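GNA33 (Neisseria gonorrhoeae FA 1090, PDB 2G5D) probably acts as an exolytic lytic transglycosylase, cleaving the MurNAc-GlcNAc linkage of peptidoglycan with formation of a 1,6-anhydro bond in the MurNAc residue. Local coordinates at residues P139-P144 and A225-Y230; V125-G130 and Y230-V235; S61-R66 and P333-Y338. All blocks are in the same frame, centred on the assembly; numbering follows the deposited sequence.

Contact 1: P139-P144 and A225-Y230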
loop_
_atom_site.group_PDB
_atom_site.type_symbol
_atom_site.label_atom_id
_atom_site.label_comp_id
_atom_site.label_asym_id
_atom_site.label_seq_id
_atom_site.Cartn_x
_atom_site.Cartn_y
_atom_site.Cartn_z
ATOM N N PRO A 139 -21.212 -4.179 8.685
ATOM C CA PRO A 139 -20.732 -2.811 8.915
ATOM C C PRO A 139 -19.222 -2.615 8.669
ATOM O O PRO A 139 -18.414 -3.468 9.050
ATOM C CB PRO A 139 -21.065 -2.577 10.396
ATOM C CG PRO A 139 -21.103 -3.933 10.990
ATOM C CD PRO A 139 -21.678 -4.809 9.933
ATOM N N ILE A 140 -18.867 -1.505 8.018
ATOM C CA ILE A 140 -17.475 -1.046 7.916
ATOM C C ILE A 140 -17.337 0.029 8.968
ATOM O O ILE A 140 -18.050 1.032 8.929
ATOM C CB ILE A 140 -17.113 -0.436 6.512
ATOM C CG1 ILE A 140 -17.024 -1.501 5.412
ATOM C CG2 ILE A 140 -15.740 0.323 6.553
ATOM C CD1 ILE A 140 -18.250 -2.314 5.168
ATOM N N TYR A 141 -16.431 -0.186 9.914
ATOM C CA TYR A 141 -16.235 0.746 11.012
ATOM C C TYR A 141 -15.085 1.718 10.772
ATOM O O TYR A 141 -14.037 1.344 10.237
ATOM C CB TYR A 141 -15.947 -0.002 12.316
ATOM C CG TYR A 141 -17.025 -0.933 12.790
ATOM C CD1 TYR A 141 -16.913 -2.300 12.579
ATOM C CD2 TYR A 141 -18.130 -0.457 13.512
ATOM C CE1 TYR A 141 -17.885 -3.177 13.028
ATOM C CE2 TYR A 141 -19.111 -1.328 13.983
ATOM C CZ TYR A 141 -18.983 -2.684 13.739
ATOM O OH TYR A 141 -19.937 -3.561 14.175
ATOM N N GLY A 142 -15.294 2.962 11.189
ATOM C CA GLY A 142 -14.215 3.920 11.333
ATOM C C GLY A 142 -13.587 3.778 12.702
ATOM O O GLY A 142 -13.901 2.837 13.435
ATOM N N ILE A 143 -12.692 4.699 13.047
ATOM C CA ILE A 143 -12.052 4.697 14.366
ATOM C C ILE A 143 -13.089 4.769 15.509
ATOM O O ILE A 143 -13.857 5.734 15.600
ATOM C CB ILE A 143 -10.980 5.816 14.493
ATOM C CG1 ILE A 143 -9.823 5.551 13.521
ATOM C CG2 ILE A 143 -10.463 5.916 15.934
ATOM C CD1 ILE A 143 -9.017 6.788 13.157
ATOM N N PRO A 144 -13.119 3.736 16.372
ATOM C CA PRO A 144 -14.058 3.661 17.497
ATOM C C PRO A 144 -13.979 4.848 18.462
ATOM O O PRO A 144 -12.960 5.538 18.524
ATOM C CB PRO A 144 -13.650 2.370 18.206
ATOM C CG PRO A 144 -12.976 1.570 17.172
ATOM C CD PRO A 144 -12.253 2.549 16.311
ATOM N N ALA A 225 -18.723 2.911 17.654
ATOM C CA ALA A 225 -17.879 3.200 16.500
ATOM C C ALA A 225 -18.735 3.688 15.338
ATOM O O ALA A 225 -19.821 3.150 15.106
ATOM C CB ALA A 225 -17.077 1.971 16.094
ATOM N N PRO A 226 -18.252 4.716 14.606
ATOM C CA PRO A 226 -18.954 5.141 13.388
ATOM C C PRO A 226 -18.934 4.028 12.343
ATOM O O PRO A 226 -17.928 3.324 12.212
ATOM C CB PRO A 226 -18.144 6.350 12.906
ATOM C CG PRO A 226 -16.814 6.211 13.541
ATOM C CD PRO A 226 -17.045 5.523 14.857
ATOM N N ILE A 227 -20.057 3.846 11.654
ATOM C CA ILE A 227 -20.167 2.892 10.555
ATOM C C ILE A 227 -20.205 3.667 9.229
ATOM O O ILE A 227 -21.027 4.572 9.046
ATOM C CB ILE A 227 -21.409 1.980 10.718
ATOM C CG1 ILE A 227 -21.245 1.093 11.953
ATOM C CG2 ILE A 227 -21.629 1.112 9.482
ATOM C CD1 ILE A 227 -22.548 0.800 12.682
ATOM N N LEU A 228 -19.304 3.314 8.316
ATOM C CA LEU A 228 -19.161 4.045 7.060
ATOM C C LEU A 228 -20.045 3.474 5.955
ATOM O O LEU A 228 -20.207 4.079 4.897
ATOM C CB LEU A 228 -17.692 4.069 6.613
ATOM C CG LEU A 228 -16.616 4.417 7.657
ATOM C CD1 LEU A 228 -15.247 4.317 7.022
ATOM C CD2 LEU A 228 -16.809 5.787 8.278
ATOM N N GLY A 229 -20.624 2.311 6.212
ATOM C CA GLY A 229 -21.428 1.632 5.223
ATOM C C GLY A 229 -21.451 0.162 5.524
ATOM O O GLY A 229 -20.939 -0.273 6.562
ATOM N N TYR A 230 -22.050 -0.599 4.612
ATOM C CA TYR A 230 -22.292 -2.021 4.804
ATOM C C TYR A 230 -21.884 -2.803 3.564
ATOM O O TYR A 230 -22.197 -2.399 2.450
ATOM C CB TYR A 230 -23.772 -2.271 5.151
ATOM C CG TYR A 230 -24.155 -1.749 6.518
ATOM C CD1 TYR A 230 -24.427 -0.395 6.718
ATOM C CD2 TYR A 230 -24.210 -2.599 7.615
ATOM C CE1 TYR A 230 -24.759 0.092 7.973
ATOM C CE2 TYR A 230 -24.540 -2.124 8.883
ATOM C CZ TYR A 230 -24.806 -0.779 9.052
ATOM O OH TYR A 230 -25.137 -0.297 10.297
#
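Strands 139-141 and 227-230 run antiparallel, their short axes 4.6 Å apart at closest and their directions 153° apart. Pro139 pairs with Tyr230 and Tyr141 with Ile227 as non-hydrogen-bonded pairs, and the backbone bonds come from the residues between and beyond them. Leu228 N donates to Ile140 O at 2.7 Å, while Ile140 N donates to Gly229 O. Past the end of the strand, Gly142 N reaches Pro226 O at 2.8 Å, which carries the pairing into the loop. At phi 156° Gly229 has a backbone shape that calls for glycine. The ladder lies within the MltA-specific insert region, and Tyr141 also has a backbone hydrogen bond to Phe315 of strand 313-317. On the face bearing Pro139, Tyr141, Ile227 and Tyr230, the Tyr141 ring lies alongside Ile227, the two side chains pointing the same way, with CE2 3.8 Å from Ile227 CG1. Ala225 CB meets the same ring at CD2, 3.7 Å away, and also touches Pro144. Pro139 CB touches two side chains of the other strand, 3.8 Å from Ile227 CG2 and from Tyr230 CE2. Ile140 turns to the other face: with CG1 beside the backbone N (chi1 -72°) and CG2 anti to it, the CG2 methyl comes within 4.1 Å of Leu228 CD1, the two side chains crossing at about a right angle, beside Ile258 and Phe315.

Contact 2: V125-G130 and Y230-V235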
loop_
_atom_site.group_PDB
_atom_site.type_symbol
_atom_site.label_atom_id
_atom_site.label_comp_id
_atom_site.label_asym_id
_atom_site.label_seq_id
_atom_site.Cartn_x
_atom_site.Cartn_y
_atom_site.Cartn_z
ATOM N N VAL A 125 -13.196 -3.377 -5.314
ATOM C CA VAL A 125 -14.593 -2.916 -5.348
ATOM C C VAL A 125 -15.472 -4.009 -4.722
ATOM O O VAL A 125 -15.355 -5.174 -5.061
ATOM C CB VAL A 125 -15.066 -2.582 -6.806
ATOM C CG1 VAL A 125 -16.576 -2.237 -6.860
ATOM C CG2 VAL A 125 -14.280 -1.442 -7.348
ATOM N N LEU A 126 -16.327 -3.647 -3.779
ATOM C CA LEU A 126 -17.258 -4.649 -3.256
ATOM C C LEU A 126 -18.674 -4.125 -3.162
ATOM O O LEU A 126 -18.889 -2.977 -2.815
ATOM C CB LEU A 126 -16.783 -5.278 -1.926
ATOM C CG LEU A 126 -16.120 -4.531 -0.763
ATOM C CD1 LEU A 126 -16.326 -5.297 0.526
ATOM C CD2 LEU A 126 -14.596 -4.290 -1.038
ATOM N N LYS A 127 -19.629 -4.980 -3.513
ATOM C CA LYS A 127 -21.052 -4.640 -3.406
ATOM C C LYS A 127 -21.413 -4.293 -1.955
ATOM O O LYS A 127 -20.963 -4.947 -1.009
ATOM C CB LYS A 127 -21.918 -5.793 -3.912
ATOM C CG LYS A 127 -21.759 -6.120 -5.384
ATOM C CD LYS A 127 -22.555 -7.385 -5.711
ATOM C CE LYS A 127 -22.648 -7.626 -7.199
ATOM N NZ LYS A 127 -23.664 -8.683 -7.498
ATOM N N GLY A 128 -22.209 -3.244 -1.786
ATOM C CA GLY A 128 -22.552 -2.762 -0.456
ATOM C C GLY A 128 -23.468 -1.564 -0.525
ATOM O O GLY A 128 -24.007 -1.269 -1.585
ATOM N N ASP A 129 -23.642 -0.878 0.604
ATOM C CA ASP A 129 -24.524 0.291 0.669
ATOM C C ASP A 129 -24.066 1.260 1.760
ATOM O O ASP A 129 -23.252 0.910 2.596
ATOM C CB ASP A 129 -25.979 -0.155 0.917
ATOM C CG ASP A 129 -26.998 0.571 0.025
ATOM O OD1 ASP A 129 -26.836 1.780 -0.267
ATOM O OD2 ASP A 129 -27.980 -0.087 -0.383
ATOM N N GLY A 130 -24.598 2.480 1.742
ATOM C CA GLY A 130 -24.357 3.454 2.809
ATOM C C GLY A 130 -25.255 3.202 4.007
ATOM O O GLY A 130 -25.133 3.874 5.027
ATOM N N TYR A 230 -22.050 -0.599 4.612
ATOM C CA TYR A 230 -22.292 -2.021 4.804
ATOM C C TYR A 230 -21.884 -2.803 3.564
ATOM O O TYR A 230 -22.197 -2.399 2.450
ATOM C CB TYR A 230 -23.772 -2.271 5.151
ATOM C CG TYR A 230 -24.155 -1.749 6.518
ATOM C CD1 TYR A 230 -24.427 -0.395 6.718
ATOM C CD2 TYR A 230 -24.210 -2.599 7.615
ATOM C CE1 TYR A 230 -24.759 0.092 7.973
ATOM C CE2 TYR A 230 -24.540 -2.124 8.883
ATOM C CZ TYR A 230 -24.806 -0.779 9.052
ATOM O OH TYR A 230 -25.137 -0.297 10.297
ATOM N N ALA A 231 -21.175 -3.912 3.772
ATOM C CA ALA A 231 -20.783 -4.816 2.691
ATOM C C ALA A 231 -21.775 -5.974 2.553
ATOM O O ALA A 231 -22.366 -6.420 3.541
ATOM C CB ALA A 231 -19.383 -5.352 2.946
ATOM N N GLU A 232 -21.942 -6.486 1.339
ATOM C CA GLU A 232 -22.818 -7.638 1.124
ATOM C C GLU A 232 -22.179 -8.932 1.634
ATOM O O GLU A 232 -22.853 -9.762 2.270
ATOM C CB GLU A 232 -23.203 -7.783 -0.356
ATOM C CG GLU A 232 -24.268 -6.793 -0.809
ATOM C CD GLU A 232 -24.757 -7.040 -2.213
ATOM O OE1 GLU A 232 -25.266 -6.076 -2.842
ATOM O OE2 GLU A 232 -24.634 -8.187 -2.693
ATOM N N ASP A 233 -20.882 -9.074 1.357
ATOM C CA ASP A 233 -20.129 -10.293 1.618
ATOM C C ASP A 233 -19.011 -10.037 2.639
ATOM O O ASP A 233 -18.207 -9.133 2.433
ATOM C CB ASP A 233 -19.530 -10.814 0.305
ATOM C CG ASP A 233 -18.834 -12.146 0.466
ATOM O OD1 ASP A 233 -19.522 -13.182 0.410
ATOM O OD2 ASP A 233 -17.597 -12.171 0.648
ATOM N N PRO A 234 -18.943 -10.852 3.727
ATOM C CA PRO A 234 -17.947 -10.703 4.817
ATOM C C PRO A 234 -16.523 -11.126 4.435
ATOM O O PRO A 234 -15.560 -10.657 5.047
ATOM C CB PRO A 234 -18.459 -11.675 5.887
ATOM C CG PRO A 234 -19.127 -12.750 5.100
ATOM C CD PRO A 234 -19.826 -12.016 3.973
ATOM N N VAL A 235 -16.395 -12.043 3.482
ATOM C CA VAL A 235 -15.077 -12.456 2.982
ATOM C C VAL A 235 -14.498 -11.369 2.074
ATOM O O VAL A 235 -13.315 -11.014 2.201
ATOM C CB VAL A 235 -15.107 -13.844 2.265
ATOM C CG1 VAL A 235 -13.737 -14.180 1.643
ATOM C CG2 VAL A 235 -15.522 -14.929 3.233
HETATM O O HOH W 1 -19.604 -7.243 -0.707
#
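Asp129 and Tyr230 grip each other through two backbone bonds, Asp129 N to Tyr230 O and Tyr230 N to Asp129 O, both 2.8 Å, the signature of an antiparallel hydrogen-bonded pair. Next to it Gly128 faces Ala231 with the CA atoms only 4.2 Å apart; Gly128, with no side chain, brings its CA 3.0 Å from Tyr230 O. A third bond, Glu232 N to Lys127 O at 3.0 Å, ends the ladder. On the buried side Leu126 CD1 packs on Ala231 CB at 3.9 Å; the chi1 of 41° sets CG between the backbone N and the carbonyl carbon, and Met240 and Leu237 of helix 234-243 lie close by. The outer side is looser. There the extended Lys127 chain crosses Glu232 obliquely, its CB 3.5 Å from OE1, yet Lys127 NZ stays 4.9 Å from Glu232 OE2, too far for a salt bridge, though the opposite charges probably still attract weakly. Beyond the ladder a water donates to Lys127 O and accepts from Asp233 N, bridging the end of strand 116-129 to the turn before helix 234-243. Asp233 sits at the N-cap of that helix, with OD2 accepting from Glu236 N and OD1 in a salt bridge with Arg296. Lys127 O thus serves both Glu232 N and the water, which implies that this carbonyl joins the ladder to the helix start, where the capping carboxylate would favourably meet the helix dipole.

Contact 3: S61-R66 and P333-Y338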
loop_
_atom_site.group_PDB
_atom_site.type_symbol
_atom_site.label_atom_id
_atom_site.label_comp_id
_atom_site.label_asym_id
_atom_site.label_seq_id
_atom_site.Cartn_x
_atom_site.Cartn_y
_atom_site.Cartn_z
ATOM N N SER A 61 3.053 8.782 -16.920
ATOM C CA SER A 61 4.070 8.857 -15.859
ATOM C C SER A 61 4.117 10.255 -15.281
ATOM O O SER A 61 4.288 10.421 -14.068
ATOM C CB SER A 61 5.489 8.499 -16.374
ATOM O OG SER A 61 5.480 7.267 -17.066
ATOM N N LEU A 62 3.962 11.265 -16.144
ATOM C CA LEU A 62 3.929 12.673 -15.666
ATOM C C LEU A 62 2.723 12.956 -14.778
ATOM O O LEU A 62 2.881 13.581 -13.733
ATOM C CB LEU A 62 4.072 13.704 -16.799
ATOM C CG LEU A 62 4.090 15.203 -16.403
ATOM C CD1 LEU A 62 5.266 15.543 -15.485
ATOM C CD2 LEU A 62 4.115 16.092 -17.616
ATOM N N GLN A 63 1.527 12.505 -15.178
ATOM C CA GLN A 63 0.354 12.558 -14.288
ATOM C C GLN A 63 0.672 11.956 -12.915
ATOM O O GLN A 63 0.404 12.561 -11.873
ATOM C CB GLN A 63 -0.834 11.812 -14.899
ATOM C CG GLN A 63 -1.531 12.572 -16.017
ATOM C CD GLN A 63 -2.577 11.735 -16.686
ATOM O OE1 GLN A 63 -2.264 10.727 -17.331
ATOM N NE2 GLN A 63 -3.810 12.125 -16.547
ATOM N N SER A 64 1.254 10.763 -12.913
ATOM C CA SER A 64 1.542 10.055 -11.675
ATOM C C SER A 64 2.553 10.849 -10.823
ATOM O O SER A 64 2.343 11.042 -9.616
ATOM C CB SER A 64 2.035 8.649 -12.018
ATOM O OG SER A 64 2.170 7.830 -10.881
ATOM N N PHE A 65 3.625 11.351 -11.445
ATOM C CA PHE A 65 4.628 12.185 -10.719
ATOM C C PHE A 65 4.033 13.452 -10.088
ATOM O O PHE A 65 4.365 13.799 -8.951
ATOM C CB PHE A 65 5.844 12.543 -11.607
ATOM C CG PHE A 65 6.975 13.219 -10.844
ATOM C CD1 PHE A 65 7.682 12.540 -9.853
ATOM C CD2 PHE A 65 7.312 14.544 -11.112
ATOM C CE1 PHE A 65 8.713 13.175 -9.138
ATOM C CE2 PHE A 65 8.351 15.197 -10.410
ATOM C CZ PHE A 65 9.057 14.511 -9.429
ATOM N N ARG A 66 3.184 14.150 -10.846
ATOM C CA ARG A 66 2.462 15.358 -10.400
ATOM C C ARG A 66 1.603 15.116 -9.167
ATOM O O ARG A 66 1.558 15.963 -8.271
ATOM C CB ARG A 66 1.563 15.935 -11.528
ATOM C CG ARG A 66 2.248 16.813 -12.616
ATOM C CD ARG A 66 1.148 17.615 -13.339
ATOM N NE ARG A 66 1.616 18.306 -14.541
ATOM C CZ ARG A 66 0.859 19.115 -15.290
ATOM N NH1 ARG A 66 -0.403 19.349 -14.958
ATOM N NH2 ARG A 66 1.369 19.689 -16.374
ATOM N N PRO A 333 -2.751 10.190 -3.494
ATOM C CA PRO A 333 -3.531 9.164 -4.209
ATOM C C PRO A 333 -2.808 8.407 -5.364
ATOM O O PRO A 333 -2.255 9.018 -6.287
ATOM C CB PRO A 333 -4.757 9.951 -4.710
ATOM C CG PRO A 333 -4.312 11.389 -4.771
ATOM C CD PRO A 333 -3.319 11.551 -3.662
ATOM N N LEU A 334 -2.835 7.075 -5.329
ATOM C CA LEU A 334 -2.097 6.295 -6.317
ATOM C C LEU A 334 -2.857 6.169 -7.646
ATOM O O LEU A 334 -4.096 6.012 -7.666
ATOM C CB LEU A 334 -1.756 4.898 -5.766
ATOM C CG LEU A 334 -1.053 4.815 -4.406
ATOM C CD1 LEU A 334 -0.936 3.365 -3.923
ATOM C CD2 LEU A 334 0.305 5.470 -4.475
ATOM N N MET A 335 -2.110 6.254 -8.747
ATOM C CA MET A 335 -2.657 6.126 -10.075
ATOM C C MET A 335 -2.429 4.705 -10.548
ATOM O O MET A 335 -1.288 4.235 -10.588
ATOM C CB MET A 335 -1.966 7.110 -11.016
ATOM C CG MET A 335 -2.512 7.164 -12.420
ATOM S SD MET A 335 -1.467 8.213 -13.438
ATOM C CE MET A 335 -1.969 7.740 -15.078
ATOM N N GLY A 336 -3.514 4.038 -10.914
ATOM C CA GLY A 336 -3.462 2.667 -11.441
ATOM C C GLY A 336 -2.465 2.492 -12.568
ATOM O O GLY A 336 -2.461 3.283 -13.536
ATOM N N GLU A 337 -1.599 1.480 -12.404
ATOM C CA GLU A 337 -0.588 1.081 -13.400
ATOM C C GLU A 337 0.672 1.937 -13.504
ATOM O O GLU A 337 1.583 1.578 -14.270
ATOM C CB GLU A 337 -1.200 0.963 -14.789
ATOM C CG GLU A 337 -2.038 -0.253 -14.976
ATOM C CD GLU A 337 -2.679 -0.278 -16.339
ATOM O OE1 GLU A 337 -3.898 -0.147 -16.404
ATOM O OE2 GLU A 337 -1.967 -0.418 -17.352
ATOM N N TYR A 338 0.712 3.027 -12.727
ATOM C CA TYR A 338 1.762 4.047 -12.763
ATOM C C TYR A 338 2.276 4.399 -11.367
ATOM O O TYR A 338 2.896 5.439 -11.154
ATOM C CB TYR A 338 1.299 5.289 -13.560
ATOM C CG TYR A 338 1.313 4.964 -15.032
ATOM C CD1 TYR A 338 0.170 4.481 -15.685
ATOM C CD2 TYR A 338 2.501 5.069 -15.756
ATOM C CE1 TYR A 338 0.234 4.101 -17.041
ATOM C CE2 TYR A 338 2.567 4.708 -17.094
ATOM C CZ TYR A 338 1.454 4.228 -17.728
ATOM O OH TYR A 338 1.592 3.892 -19.057
HETATM O O HOH W 2 0.530 7.591 -8.617
#
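Ser61 meets the Tyr338 ring obliquely, its OG 3.9 Å from CE2; its hydrogen bond goes to Leu369 O, and at that distance it only brushes the ring. Two residues on, Gln63 crosses Met335 obliquely. Its CB is near SD, and at the far end of the extended chain OE1 approaches Met335 CE at 3.8 Å. Ser64 carries the main polar link. With OG anti to its backbone N (chi1 -172°), the hydroxyl points at the loop and donates to Tyr338 O at 2.5 Å, arriving 46° out of the carbonyl plane and therefore away from a lone-pair direction. The same OG accepts from a water at 2.8 Å, which in turn accepts from Met335 N at 3.0 Å, so one serine is tied to both ends of the type II beta turn Met335-Tyr338. The turn is closed by Tyr338 N to Met335 O at 3.2 Å, and Glu337, with its positive phi of 78°, takes the third position. The extended Met335 chain also brings SD 3.8 Å from Ser64 CB, and Tyr338 CB packs against Ser64 CB. Helix 58-72 thus lies against the loop leading into strand 339-342, while Leu62 and Phe65 turn toward helix 92-102; Met371, bonded through its backbone to Tyr338, lies against Ser61, Ser64 and Phe65 from strand 365-375 of what is probably the 3D domain, a family of the double-psi beta-barrel clan.

Overall arrangement
From the N terminus the chain first passes through helix 58-72, whose residues 61-66 meet 333-338 after 266 intervening residues; contact 3 therefore closes a long loop that encloses both other contacts. Within it, contact 2 closes from strand 116-129 to residues 230-235, and contact 1, from strand 138-141 to 225-230, is nested inside that loop in turn. No contact crosses another. Contacts 1 and 2 share Tyr230 and use the two edges of strand 227-231, placing it between strands 138-141 and 116-129 in the MltA-specific insert region. Contact 3 lies about 28 to 29 Å from them between centres, joining the N-terminal helix to the loop before strand 339-342.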